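Local coordinates for hypothetical protein (PDB 1QYI) that is of unknown function but belongs to the haloacid dehalogenase-like superfamily and probably acts as a hydrolase with a large helical cap, at residues D20-T25 / R58-D63; V26-M31 / Q182-G187; A266-E271 / Y295-D300; R280-P285 / S304-Q309. One frame throughout, in Å; residues are numbered along the deposited sequence.

Interaction 1: residues D20-T25 / R58-D63; sequences DVSALT and RIFQKD
Two helices of the all-helical insert between strands 3-6 and 233-237 meet where F60 and I59, at the end of helix 49-60, settle against S22 and A23 of helix 16-31. A23 lets the backbones come close: its CA lies 6.2 Å from the CA of I59, and its O atom has I59 CG1 4.0 Å away. The phenyl ring of F60 reaches along the first helix. Its CE2 packs 3.7 Å from A23 CB, approached obliquely, while CZ faces S22 OG at 3.5 Å, in the ring plane and at the edge. S22 brings its hydroxyl there by turning OG away from its own backbone N (chi1 174°). I59 CG2 lies over one face, 4.2 Å above the plane and offset toward the rim. No hydrogen bond crosses; the buried join is van der Waals packing, with one hydroxyl, S22 OG, at the ring edge. V84 of helix 77-93 touches both I59 and F60 and L81 touches S22, while D20 makes a salt bridge to R56 at the flank. Two helices thus pack closely at A23, within a helical insert whose place after the first core strand is consistent with a haloacid dehalogenase-like C1-type cap.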
loop_
_atom_site.group_PDB
_atom_site.type_symbol
_atom_site.label_atom_id
_atom_site.label_comp_id
_atom_site.label_asym_id
_atom_site.label_seq_id
_atom_site.Cartn_x
_atom_site.Cartn_y
_atom_site.Cartn_z
ATOM N N ASP A 20 -7.909 -1.827 -4.799
ATOM C CA ASP A 20 -8.722 -2.870 -5.414
ATOM C C ASP A 20 -8.740 -4.061 -4.459
ATOM O O ASP A 20 -9.795 -4.472 -3.979
ATOM C CB ASP A 20 -8.104 -3.337 -6.737
ATOM C CG ASP A 20 -8.525 -2.504 -7.921
ATOM O OD1 ASP A 20 -9.087 -1.390 -7.745
ATOM O OD2 ASP A 20 -8.268 -2.976 -9.048
ATOM N N VAL A 21 -7.565 -4.620 -4.187
ATOM C CA VAL A 21 -7.492 -5.770 -3.300
ATOM C C VAL A 21 -8.171 -5.414 -1.980
ATOM O O VAL A 21 -8.927 -6.216 -1.435
ATOM C CB VAL A 21 -6.045 -6.220 -3.048
ATOM C CG1 VAL A 21 -6.030 -7.394 -2.086
ATOM C CG2 VAL A 21 -5.405 -6.622 -4.373
ATOM N N SER A 22 -7.929 -4.207 -1.477
ATOM C CA SER A 22 -8.563 -3.796 -0.238
ATOM C C SER A 22 -10.091 -3.962 -0.358
ATOM O O SER A 22 -10.741 -4.491 0.560
ATOM C CB SER A 22 -8.201 -2.348 0.089
ATOM O OG SER A 22 -8.921 -1.889 1.233
ATOM N N ALA A 23 -10.659 -3.532 -1.488
ATOM C CA ALA A 23 -12.104 -3.659 -1.726
ATOM C C ALA A 23 -12.527 -5.128 -1.796
ATOM O O ALA A 23 -13.500 -5.528 -1.160
ATOM C CB ALA A 23 -12.495 -2.945 -3.023
ATOM N N LEU A 24 -11.801 -5.921 -2.581
ATOM C CA LEU A 24 -12.096 -7.348 -2.713
ATOM C C LEU A 24 -12.027 -8.056 -1.372
ATOM O O LEU A 24 -12.739 -9.026 -1.131
ATOM C CB LEU A 24 -11.109 -8.029 -3.660
ATOM C CG LEU A 24 -11.303 -7.858 -5.160
ATOM C CD1 LEU A 24 -10.458 -8.907 -5.879
ATOM C CD2 LEU A 24 -12.776 -8.050 -5.506
ATOM N N THR A 25 -11.158 -7.577 -0.494
ATOM C CA THR A 25 -11.029 -8.206 0.808
ATOM C C THR A 25 -12.328 -8.068 1.582
ATOM O O THR A 25 -12.924 -9.067 1.991
ATOM C CB THR A 25 -9.881 -7.598 1.593
ATOM O OG1 THR A 25 -8.655 -7.936 0.935
ATOM C CG2 THR A 25 -9.852 -8.143 3.006
ATOM N N ARG A 58 -18.734 -0.150 -5.234
ATOM C CA ARG A 58 -19.791 -0.377 -4.253
ATOM C C ARG A 58 -19.290 -0.243 -2.818
ATOM O O ARG A 58 -19.882 0.474 -2.012
ATOM C CB ARG A 58 -20.402 -1.770 -4.421
ATOM C CG ARG A 58 -21.232 -1.984 -5.665
ATOM C CD ARG A 58 -21.932 -3.323 -5.545
ATOM N NE ARG A 58 -22.867 -3.316 -4.414
ATOM C CZ ARG A 58 -23.333 -4.404 -3.809
ATOM N NH1 ARG A 58 -22.953 -5.611 -4.216
ATOM N NH2 ARG A 58 -24.180 -4.286 -2.797
ATOM N N ILE A 59 -18.205 -0.947 -2.505
ATOM C CA ILE A 59 -17.631 -0.930 -1.161
ATOM C C ILE A 59 -17.237 0.477 -0.704
ATOM O O ILE A 59 -17.689 0.934 0.342
ATOM C CB ILE A 59 -16.386 -1.869 -1.065
ATOM C CG1 ILE A 59 -16.764 -3.297 -1.460
ATOM C CG2 ILE A 59 -15.837 -1.873 0.362
ATOM C CD1 ILE A 59 -17.878 -3.901 -0.608
ATOM N N PHE A 60 -16.413 1.167 -1.490
ATOM C CA PHE A 60 -15.960 2.507 -1.131
ATOM C C PHE A 60 -16.818 3.696 -1.589
ATOM O O PHE A 60 -16.492 4.846 -1.282
ATOM C CB PHE A 60 -14.515 2.720 -1.609
ATOM C CG PHE A 60 -13.519 1.787 -0.984
ATOM C CD1 PHE A 60 -13.445 1.652 0.396
ATOM C CD2 PHE A 60 -12.642 1.051 -1.781
ATOM C CE1 PHE A 60 -12.510 0.795 0.982
ATOM C CE2 PHE A 60 -11.701 0.191 -1.206
ATOM C CZ PHE A 60 -11.635 0.062 0.175
ATOM N N GLN A 61 -17.899 3.420 -2.316
ATOM C CA GLN A 61 -18.803 4.462 -2.802
ATOM C C GLN A 61 -18.084 5.529 -3.631
ATOM O O GLN A 61 -17.975 6.694 -3.228
ATOM C CB GLN A 61 -19.516 5.118 -1.623
ATOM C CG GLN A 61 -20.324 4.146 -0.797
ATOM C CD GLN A 61 -21.614 3.730 -1.473
ATOM O OE1 GLN A 61 -22.576 4.497 -1.530
ATOM N NE2 GLN A 61 -21.636 2.514 -2.001
ATOM N N LYS A 62 -17.597 5.126 -4.797
ATOM C CA LYS A 62 -16.880 6.031 -5.679
ATOM C C LYS A 62 -15.602 6.515 -5.018
ATOM O O LYS A 62 -15.107 7.598 -5.326
ATOM C CB LYS A 62 -17.744 7.240 -6.061
ATOM C CG LYS A 62 -18.743 6.990 -7.197
ATOM C CD LYS A 62 -18.042 6.565 -8.489
ATOM C CE LYS A 62 -19.042 6.334 -9.615
ATOM N NZ LYS A 62 -18.390 5.945 -10.901
ATOM N N ASP A 63 -15.074 5.714 -4.101
ATOM C CA ASP A 63 -13.835 6.062 -3.415
ATOM C C ASP A 63 -13.982 7.172 -2.383
ATOM O O ASP A 63 -12.986 7.662 -1.835
ATOM C CB ASP A 63 -12.769 6.429 -4.442
ATOM C CG ASP A 63 -12.144 5.208 -5.073
ATOM O OD1 ASP A 63 -12.770 4.119 -5.016
ATOM O OD2 ASP A 63 -11.035 5.333 -5.638
#

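Interaction 2: residues V26-M31 / Q182-G187; sequences VYELLM and QEWYLG
This is a buried polar-aromatic contact between two helices of the probable cap, in which E28 of helix 16-31 brings one carboxylate oxygen close to the indole nitrogen of W184 on helix 172-195. The backbones stand well apart, with the CA atoms of E28 and W184 9.9 Å from each other, and the two long side chains bridge that distance. E28 runs extended, with CG swung opposite its backbone N (chi1 -166°), which carries the carboxylate out toward the other helix. Its OE1 ends 2.7 Å from W184 NE1 and 3.2 Å from W184 CE2, with W184 CZ2 and CD1 a little farther off. Short as it is, the OE1 to NE1 approach is not a hydrogen bond: the angle at the N-H is poor, and OE1 comes to the ring obliquely. The carboxylate and indole planes are nearly perpendicular, 83° apart. OE1 has its salt bridge with K204, which also makes a cation-pi contact with W184. L24 and T25, earlier on helix 16-31, lie against the indole, V21 packs on the CB of W184, and Y35 and W44 touch E28. Chemically, then, this is a three-way cluster around a buried carboxylate, whose charge is probably balanced by the lysine that also lies against the indole, rather than by the indole N-H.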
loop_
_atom_site.group_PDB
_atom_site.type_symbol
_atom_site.label_atom_id
_atom_site.label_comp_id
_atom_site.label_asym_id
_atom_site.label_seq_id
_atom_site.Cartn_x
_atom_site.Cartn_y
_atom_site.Cartn_z
ATOM N N VAL A 26 -12.770 -6.831 1.763
ATOM C CA VAL A 26 -14.009 -6.555 2.474
ATOM C C VAL A 26 -15.151 -7.364 1.860
ATOM O O VAL A 26 -15.933 -8.010 2.565
ATOM C CB VAL A 26 -14.334 -5.050 2.395
ATOM C CG1 VAL A 26 -15.529 -4.716 3.270
ATOM C CG2 VAL A 26 -13.121 -4.244 2.820
ATOM N N TYR A 27 -15.226 -7.351 0.534
ATOM C CA TYR A 27 -16.276 -8.078 -0.175
ATOM C C TYR A 27 -16.207 -9.606 0.050
ATOM O O TYR A 27 -17.225 -10.252 0.282
ATOM C CB TYR A 27 -16.209 -7.722 -1.673
ATOM C CG TYR A 27 -17.479 -7.990 -2.460
ATOM C CD1 TYR A 27 -18.700 -7.392 -2.109
ATOM C CD2 TYR A 27 -17.460 -8.841 -3.563
ATOM C CE1 TYR A 27 -19.869 -7.649 -2.844
ATOM C CE2 TYR A 27 -18.608 -9.103 -4.301
ATOM C CZ TYR A 27 -19.806 -8.517 -3.944
ATOM O OH TYR A 27 -20.934 -8.832 -4.671
ATOM N N GLU A 28 -15.018 -10.191 -0.005
ATOM C CA GLU A 28 -14.912 -11.626 0.210
ATOM C C GLU A 28 -15.263 -12.006 1.638
ATOM O O GLU A 28 -15.780 -13.092 1.899
ATOM C CB GLU A 28 -13.508 -12.116 -0.065
ATOM C CG GLU A 28 -13.427 -13.620 -0.186
ATOM C CD GLU A 28 -12.018 -14.124 -0.054
ATOM O OE1 GLU A 28 -11.074 -13.359 -0.391
ATOM O OE2 GLU A 28 -11.860 -15.292 0.375
ATOM N N LEU A 29 -14.950 -11.117 2.566
ATOM C CA LEU A 29 -15.245 -11.347 3.971
ATOM C C LEU A 29 -16.744 -11.170 4.217
ATOM O O LEU A 29 -17.256 -11.476 5.299
ATOM C CB LEU A 29 -14.459 -10.352 4.828
ATOM C CG LEU A 29 -13.353 -10.852 5.759
ATOM C CD1 LEU A 29 -12.660 -12.081 5.189
ATOM C CD2 LEU A 29 -12.351 -9.712 5.955
ATOM N N LEU A 30 -17.461 -10.703 3.201
ATOM C CA LEU A 30 -18.889 -10.460 3.364
ATOM C C LEU A 30 -19.819 -11.453 2.686
ATOM O O LEU A 30 -20.831 -11.840 3.271
ATOM C CB LEU A 30 -19.200 -9.047 2.879
ATOM C CG LEU A 30 -19.878 -8.043 3.798
ATOM C CD1 LEU A 30 -19.431 -8.124 5.241
ATOM C CD2 LEU A 30 -19.540 -6.701 3.221
HETATM N N MSE A 31 -19.464 -11.870 1.472
HETATM C CA MSE A 31 -20.284 -12.791 0.684
HETATM C C MSE A 31 -19.834 -14.242 0.709
HETATM O O MSE A 31 -20.658 -15.139 0.552
HETATM C CB MSE A 31 -20.338 -12.342 -0.784
HETATM C CG MSE A 31 -20.651 -10.868 -0.994
HETATM SE SE MSE A 31 -22.291 -10.297 -0.116
HETATM C CE MSE A 31 -23.291 -9.848 -1.734
ATOM N N GLN A 182 -3.466 -10.248 1.896
ATOM C CA GLN A 182 -2.152 -10.697 1.468
ATOM C C GLN A 182 -2.234 -11.847 0.467
ATOM O O GLN A 182 -1.459 -11.898 -0.491
ATOM C CB GLN A 182 -1.304 -11.081 2.693
ATOM C CG GLN A 182 -0.902 -9.878 3.548
ATOM C CD GLN A 182 0.058 -8.935 2.833
ATOM O OE1 GLN A 182 1.264 -9.174 2.811
ATOM N NE2 GLN A 182 -0.475 -7.870 2.228
ATOM N N GLU A 183 -3.174 -12.766 0.671
ATOM C CA GLU A 183 -3.305 -13.875 -0.262
ATOM C C GLU A 183 -3.849 -13.328 -1.576
ATOM O O GLU A 183 -3.421 -13.727 -2.660
ATOM C CB GLU A 183 -4.227 -14.963 0.288
ATOM C CG GLU A 183 -3.634 -16.332 0.081
ATOM C CD GLU A 183 -4.556 -17.465 0.478
ATOM O OE1 GLU A 183 -4.997 -17.498 1.647
ATOM O OE2 GLU A 183 -4.828 -18.328 -0.383
ATOM N N TRP A 184 -4.796 -12.406 -1.464
ATOM C CA TRP A 184 -5.379 -11.760 -2.626
ATOM C C TRP A 184 -4.256 -11.113 -3.442
ATOM O O TRP A 184 -4.159 -11.305 -4.652
ATOM C CB TRP A 184 -6.358 -10.681 -2.167
ATOM C CG TRP A 184 -7.818 -11.080 -2.198
ATOM C CD1 TRP A 184 -8.775 -10.781 -1.272
ATOM C CD2 TRP A 184 -8.489 -11.758 -3.270
ATOM N NE1 TRP A 184 -10.006 -11.222 -1.711
ATOM C CE2 TRP A 184 -9.861 -11.812 -2.933
ATOM C CE3 TRP A 184 -8.067 -12.300 -4.491
ATOM C CZ2 TRP A 184 -10.807 -12.405 -3.760
ATOM C CZ3 TRP A 184 -9.006 -12.889 -5.315
ATOM C CH2 TRP A 184 -10.371 -12.928 -4.945
ATOM N N TYR A 185 -3.396 -10.366 -2.758
ATOM C CA TYR A 185 -2.300 -9.669 -3.409
ATOM C C TYR A 185 -1.124 -10.540 -3.849
ATOM O O TYR A 185 -0.843 -10.640 -5.045
ATOM C CB TYR A 185 -1.798 -8.547 -2.499
ATOM C CG TYR A 185 -1.057 -7.428 -3.208
ATOM C CD1 TYR A 185 0.264 -7.582 -3.626
ATOM C CD2 TYR A 185 -1.683 -6.204 -3.445
ATOM C CE1 TYR A 185 0.946 -6.537 -4.259
ATOM C CE2 TYR A 185 -1.019 -5.162 -4.073
ATOM C CZ TYR A 185 0.292 -5.330 -4.474
ATOM O OH TYR A 185 0.948 -4.279 -5.062
ATOM N N LEU A 186 -0.429 -11.158 -2.899
ATOM C CA LEU A 186 0.728 -11.991 -3.240
ATOM C C LEU A 186 0.345 -13.282 -3.946
ATOM O O LEU A 186 1.138 -13.840 -4.707
ATOM C CB LEU A 186 1.522 -12.340 -1.981
ATOM C CG LEU A 186 1.875 -11.181 -1.046
ATOM C CD1 LEU A 186 2.384 -11.745 0.269
ATOM C CD2 LEU A 186 2.910 -10.259 -1.692
ATOM N N GLY A 187 -0.873 -13.751 -3.704
ATOM C CA GLY A 187 -1.295 -15.003 -4.299
ATOM C C GLY A 187 -0.952 -16.111 -3.316
ATOM O O GLY A 187 -0.097 -15.927 -2.458
#

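Interaction 3: residues A266-E271 / Y295-D300; sequences ASDVLE and YGNNRD
D268, on the first turn of helix 266-275, holds its carboxylate across the end of the side-chain amide of N297, which reaches in from the opposite direction out of the loop after helix 288-295. N297 ND2 donates to D268 OD1 at 3.1 Å along a nearly straight line, 163° at the hydrogen. The oxygen lies in the amide plane of N297, whereas the donor meets OD1 from above the carboxylate plane, 50° out of it. The two flat groups are thus strongly turned against each other. Further bonds fix both ends: D268 OD2 accepts from T265 N at the start of the helix, and N297 OD1 is hydrogen-bonded to Y302 OH, which also makes a weak bond to D268 OD1. One turn along the helix, E271 and R299 form a salt bridge, OE2 to NH1 at 3.1 Å. Its hydrogen bond is weak, with an angle of only 129°. E271 bends at chi2 and R299 at chi3, so that the guanidinium folds back toward the helix and takes OE2 near its plane, at its edge. The D268-N297 hydrogen bond is backed by neighbours, while the E271-R299 pair is nearer the surface, with R299 exposed. Such polar pairing of a helix start with the loop that follows the next helix belongs here to the periphery of the Rossmann-like core of the haloacid dehalogenase-like fold.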
loop_
_atom_site.group_PDB
_atom_site.type_symbol
_atom_site.label_atom_id
_atom_site.label_comp_id
_atom_site.label_asym_id
_atom_site.label_seq_id
_atom_site.Cartn_x
_atom_site.Cartn_y
_atom_site.Cartn_z
ATOM N N ALA A 266 11.522 -1.468 1.539
ATOM C CA ALA A 266 11.030 -1.316 2.904
ATOM C C ALA A 266 11.554 -2.435 3.791
ATOM O O ALA A 266 11.566 -2.316 5.015
ATOM C CB ALA A 266 9.499 -1.311 2.909
ATOM N N SER A 267 11.970 -3.532 3.170
ATOM C CA SER A 267 12.511 -4.645 3.931
ATOM C C SER A 267 13.877 -4.222 4.464
ATOM O O SER A 267 14.213 -4.495 5.612
ATOM C CB SER A 267 12.647 -5.893 3.053
ATOM O OG SER A 267 11.373 -6.354 2.613
ATOM N N ASP A 268 14.665 -3.537 3.644
ATOM C CA ASP A 268 15.975 -3.105 4.104
ATOM C C ASP A 268 15.860 -2.132 5.272
ATOM O O ASP A 268 16.560 -2.289 6.266
ATOM C CB ASP A 268 16.756 -2.457 2.969
ATOM C CG ASP A 268 16.907 -3.371 1.791
ATOM O OD1 ASP A 268 17.412 -4.501 1.982
ATOM O OD2 ASP A 268 16.517 -2.967 0.675
ATOM N N VAL A 269 14.986 -1.130 5.159
ATOM C CA VAL A 269 14.828 -0.165 6.242
ATOM C C VAL A 269 14.394 -0.906 7.493
ATOM O O VAL A 269 14.796 -0.563 8.604
ATOM C CB VAL A 269 13.769 0.928 5.932
ATOM C CG1 VAL A 269 14.175 1.708 4.703
ATOM C CG2 VAL A 269 12.398 0.310 5.723
ATOM N N LEU A 270 13.580 -1.936 7.298
ATOM C CA LEU A 270 13.080 -2.739 8.401
ATOM C C LEU A 270 14.231 -3.518 9.028
ATOM O O LEU A 270 14.332 -3.635 10.251
ATOM C CB LEU A 270 11.996 -3.690 7.890
ATOM C CG LEU A 270 11.319 -4.668 8.858
ATOM C CD1 LEU A 270 12.247 -5.834 9.148
ATOM C CD2 LEU A 270 10.908 -3.947 10.138
ATOM N N GLU A 271 15.100 -4.053 8.183
ATOM C CA GLU A 271 16.226 -4.804 8.683
ATOM C C GLU A 271 17.182 -3.856 9.399
ATOM O O GLU A 271 17.593 -4.109 10.533
ATOM C CB GLU A 271 16.938 -5.507 7.531
ATOM C CG GLU A 271 18.015 -6.462 7.999
ATOM C CD GLU A 271 17.628 -7.172 9.288
ATOM O OE1 GLU A 271 16.439 -7.567 9.422
ATOM O OE2 GLU A 271 18.518 -7.354 10.157
ATOM N N TYR A 295 25.231 3.376 -3.102
ATOM C CA TYR A 295 26.523 2.745 -2.854
ATOM C C TYR A 295 26.501 1.214 -2.853
ATOM O O TYR A 295 27.509 0.574 -3.146
ATOM C CB TYR A 295 27.109 3.253 -1.535
ATOM C CG TYR A 295 27.301 4.749 -1.489
ATOM C CD1 TYR A 295 28.066 5.405 -2.455
ATOM C CD2 TYR A 295 26.704 5.518 -0.484
ATOM C CE1 TYR A 295 28.229 6.792 -2.425
ATOM C CE2 TYR A 295 26.862 6.907 -0.446
ATOM C CZ TYR A 295 27.624 7.535 -1.420
ATOM O OH TYR A 295 27.782 8.905 -1.406
ATOM N N GLY A 296 25.359 0.626 -2.531
ATOM C CA GLY A 296 25.274 -0.821 -2.502
ATOM C C GLY A 296 24.380 -1.235 -1.354
ATOM O O GLY A 296 24.335 -0.561 -0.326
ATOM N N ASN A 297 23.666 -2.339 -1.510
ATOM C CA ASN A 297 22.767 -2.766 -0.459
ATOM C C ASN A 297 23.294 -3.941 0.355
ATOM O O ASN A 297 22.851 -5.075 0.193
ATOM C CB ASN A 297 21.400 -3.098 -1.055
ATOM C CG ASN A 297 20.366 -3.389 0.006
ATOM O OD1 ASN A 297 20.322 -2.729 1.050
ATOM N ND2 ASN A 297 19.503 -4.361 -0.263
ATOM N N ASN A 298 24.243 -3.651 1.236
ATOM C CA ASN A 298 24.824 -4.671 2.087
ATOM C C ASN A 298 24.758 -4.275 3.563
ATOM O O ASN A 298 25.183 -3.182 3.950
ATOM C CB ASN A 298 26.270 -4.955 1.657
ATOM C CG ASN A 298 27.014 -5.843 2.646
ATOM O OD1 ASN A 298 26.472 -6.831 3.150
ATOM N ND2 ASN A 298 28.269 -5.507 2.907
ATOM N N ARG A 299 24.206 -5.180 4.369
ATOM C CA ARG A 299 24.048 -5.001 5.814
ATOM C C ARG A 299 25.229 -4.307 6.479
ATOM O O ARG A 299 25.046 -3.447 7.332
ATOM C CB ARG A 299 23.858 -6.363 6.487
ATOM C CG ARG A 299 22.583 -7.111 6.130
ATOM C CD ARG A 299 22.679 -8.567 6.589
ATOM N NE ARG A 299 23.211 -8.667 7.948
ATOM C CZ ARG A 299 22.567 -8.255 9.038
ATOM N NH1 ARG A 299 21.357 -7.720 8.927
ATOM N NH2 ARG A 299 23.137 -8.360 10.234
ATOM N N ASP A 300 26.429 -4.703 6.078
ATOM C CA ASP A 300 27.664 -4.187 6.631
ATOM C C ASP A 300 27.943 -2.727 6.366
ATOM O O ASP A 300 28.907 -2.171 6.890
ATOM C CB ASP A 300 28.837 -5.021 6.122
ATOM C CG ASP A 300 28.642 -6.501 6.365
ATOM O OD1 ASP A 300 28.237 -6.875 7.489
ATOM O OD2 ASP A 300 28.899 -7.294 5.437
#

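Interaction 4: residues R280-P285 / S304-Q309; sequences RPLGKP and SYINKQ
At the edge of the Rossmann-like domain of this haloacid dehalogenase-like fold, L282 of the loop 280-285 packs on I306 of helix 302-307, and the same isoleucine faces R280 on a wetter side. The buried, closely packed part is aliphatic. L282 CD2 sits 3.5 Å from I306 CD1, and the two side chains cross at about a right angle. I306 is stretched out, its CD1 opposite CA about chi2 (175°), which pushes that methyl toward the leucine. Y276 also touches I306, A272 touches L282, and the backbone N of L282 is hydrogen-bonded to E273, so the buried half is anchored to helix 266-275. Farther along the loop, K284 makes a salt bridge to D327 and a long, weak ion pair with D7, consistent with the conserved lysine of the family's active site. The R280 side is exposed and water-bridged, although NH2 comes within 3.2 Å of I306 CG2. The arginine chain, bent at chi2 and chi3, slides past I306 in the opposite direction and meets that methyl with a guanidinium edge. No direct hydrogen bond spans the segments; one water does, accepting weakly from R280 NH2 at 2.8 Å and donating to I306 O at 3.3 Å.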
loop_
_atom_site.group_PDB
_atom_site.type_symbol
_atom_site.label_atom_id
_atom_site.label_comp_id
_atom_site.label_asym_id
_atom_site.label_seq_id
_atom_site.Cartn_x
_atom_site.Cartn_y
_atom_site.Cartn_z
ATOM N N ARG A 280 16.223 5.682 15.299
ATOM C CA ARG A 280 14.922 6.241 14.972
ATOM C C ARG A 280 14.399 5.541 13.720
ATOM O O ARG A 280 14.922 4.493 13.322
ATOM C CB ARG A 280 15.074 7.743 14.716
ATOM C CG ARG A 280 16.200 8.417 15.472
ATOM C CD ARG A 280 16.923 9.407 14.577
ATOM N NE ARG A 280 17.690 8.747 13.520
ATOM C CZ ARG A 280 18.975 8.415 13.610
ATOM N NH1 ARG A 280 19.664 8.681 14.717
ATOM N NH2 ARG A 280 19.569 7.819 12.586
ATOM N N PRO A 281 13.349 6.099 13.091
ATOM C CA PRO A 281 12.816 5.473 11.884
ATOM C C PRO A 281 13.707 5.803 10.687
ATOM O O PRO A 281 14.214 6.919 10.559
ATOM C CB PRO A 281 11.430 6.092 11.769
ATOM C CG PRO A 281 11.665 7.492 12.259
ATOM C CD PRO A 281 12.501 7.235 13.502
ATOM N N LEU A 282 13.896 4.808 9.826
ATOM C CA LEU A 282 14.703 4.952 8.627
ATOM C C LEU A 282 13.783 4.936 7.416
ATOM O O LEU A 282 14.178 4.522 6.329
ATOM C CB LEU A 282 15.731 3.814 8.538
ATOM C CG LEU A 282 17.136 4.060 9.121
ATOM C CD1 LEU A 282 17.057 4.801 10.435
ATOM C CD2 LEU A 282 17.851 2.735 9.286
ATOM N N GLY A 283 12.552 5.404 7.624
ATOM C CA GLY A 283 11.552 5.455 6.567
ATOM C C GLY A 283 11.918 6.367 5.404
ATOM O O GLY A 283 12.924 7.072 5.464
ATOM N N LYS A 284 11.089 6.373 4.359
ATOM C CA LYS A 284 11.357 7.161 3.155
ATOM C C LYS A 284 11.784 8.619 3.324
ATOM O O LYS A 284 12.499 9.152 2.458
ATOM C CB LYS A 284 10.169 7.117 2.184
ATOM C CG LYS A 284 10.594 7.055 0.703
ATOM C CD LYS A 284 11.013 5.633 0.309
ATOM C CE LYS A 284 11.964 5.581 -0.882
ATOM N NZ LYS A 284 11.399 6.062 -2.158
ATOM N N PRO A 285 11.336 9.307 4.395
ATOM C CA PRO A 285 11.805 10.696 4.480
ATOM C C PRO A 285 13.327 10.650 4.666
ATOM O O PRO A 285 14.060 11.481 4.130
ATOM C CB PRO A 285 11.077 11.235 5.707
ATOM C CG PRO A 285 9.833 10.410 5.766
ATOM C CD PRO A 285 10.314 9.023 5.418
ATOM N N SER A 304 26.778 3.258 8.021
ATOM C CA SER A 304 27.342 4.417 7.352
ATOM C C SER A 304 26.266 5.160 6.580
ATOM O O SER A 304 26.335 6.378 6.416
ATOM C CB SER A 304 28.470 3.997 6.406
ATOM O OG SER A 304 28.006 3.133 5.380
ATOM N N TYR A 305 25.266 4.421 6.113
ATOM C CA TYR A 305 24.175 5.022 5.361
ATOM C C TYR A 305 23.280 5.851 6.279
ATOM O O TYR A 305 22.528 6.712 5.821
ATOM C CB TYR A 305 23.345 3.938 4.669
ATOM C CG TYR A 305 24.104 3.075 3.667
ATOM C CD1 TYR A 305 25.361 3.438 3.200
ATOM C CD2 TYR A 305 23.541 1.905 3.174
ATOM C CE1 TYR A 305 26.043 2.652 2.264
ATOM C CE2 TYR A 305 24.205 1.114 2.239
ATOM C CZ TYR A 305 25.457 1.491 1.790
ATOM O OH TYR A 305 26.127 0.704 0.884
ATOM N N ILE A 306 23.400 5.598 7.582
ATOM C CA ILE A 306 22.618 6.276 8.610
ATOM C C ILE A 306 23.311 7.510 9.168
ATOM O O ILE A 306 22.672 8.541 9.407
ATOM C CB ILE A 306 22.328 5.298 9.758
ATOM C CG1 ILE A 306 21.458 4.160 9.222
ATOM C CG2 ILE A 306 21.661 6.005 10.928
ATOM C CD1 ILE A 306 21.200 3.074 10.231
ATOM N N ASN A 307 24.626 7.402 9.354
ATOM C CA ASN A 307 25.445 8.483 9.911
ATOM C C ASN A 307 25.966 9.503 8.901
ATOM O O ASN A 307 26.227 10.645 9.270
ATOM C CB ASN A 307 26.638 7.884 10.658
ATOM C CG ASN A 307 26.225 6.876 11.706
ATOM O OD1 ASN A 307 27.043 6.079 12.164
ATOM N ND2 ASN A 307 24.957 6.910 12.100
ATOM N N LYS A 308 26.141 9.080 7.648
ATOM C CA LYS A 308 26.630 9.958 6.588
ATOM C C LYS A 308 25.555 10.193 5.536
ATOM O O LYS A 308 25.410 9.409 4.587
ATOM C CB LYS A 308 27.857 9.364 5.898
ATOM C CG LYS A 308 29.119 9.329 6.727
ATOM C CD LYS A 308 30.336 9.039 5.837
ATOM C CE LYS A 308 31.610 8.822 6.667
ATOM N NZ LYS A 308 31.538 7.580 7.517
ATOM N N GLN A 309 24.808 11.281 5.702
ATOM C CA GLN A 309 23.733 11.619 4.773
ATOM C C GLN A 309 23.788 13.055 4.244
ATOM O O GLN A 309 23.373 13.312 3.118
ATOM C CB GLN A 309 22.376 11.381 5.448
ATOM C CG GLN A 309 22.174 9.950 5.903
ATOM C CD GLN A 309 20.900 9.750 6.684
ATOM O OE1 GLN A 309 20.358 8.648 6.716
ATOM N NE2 GLN A 309 20.420 10.807 7.323
HETATM O O HOH W 1 19.437 8.723 9.948
#

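From the N terminus, strand 3-6 leads into helix 16-31, which serves interactions 1 and 2 in turn. Interaction 1 closes a loop of 32 residues and interaction 2 one of 150; their segments alternate, so the two cross, and they touch where V21 CG1 packs 3.3 Å from W184 CB. Both tie together helices of the probable cap. The chain then returns to the core, where interactions 3 and 4 close shorter loops that also cross. They bind helix 266-275 and the loop after it to the region around helix 302-307, with a probable hydrogen bond between G296 O and Y305 OH at 2.5 Å. The centres of interactions 1 and 3 lie about 34 Å apart.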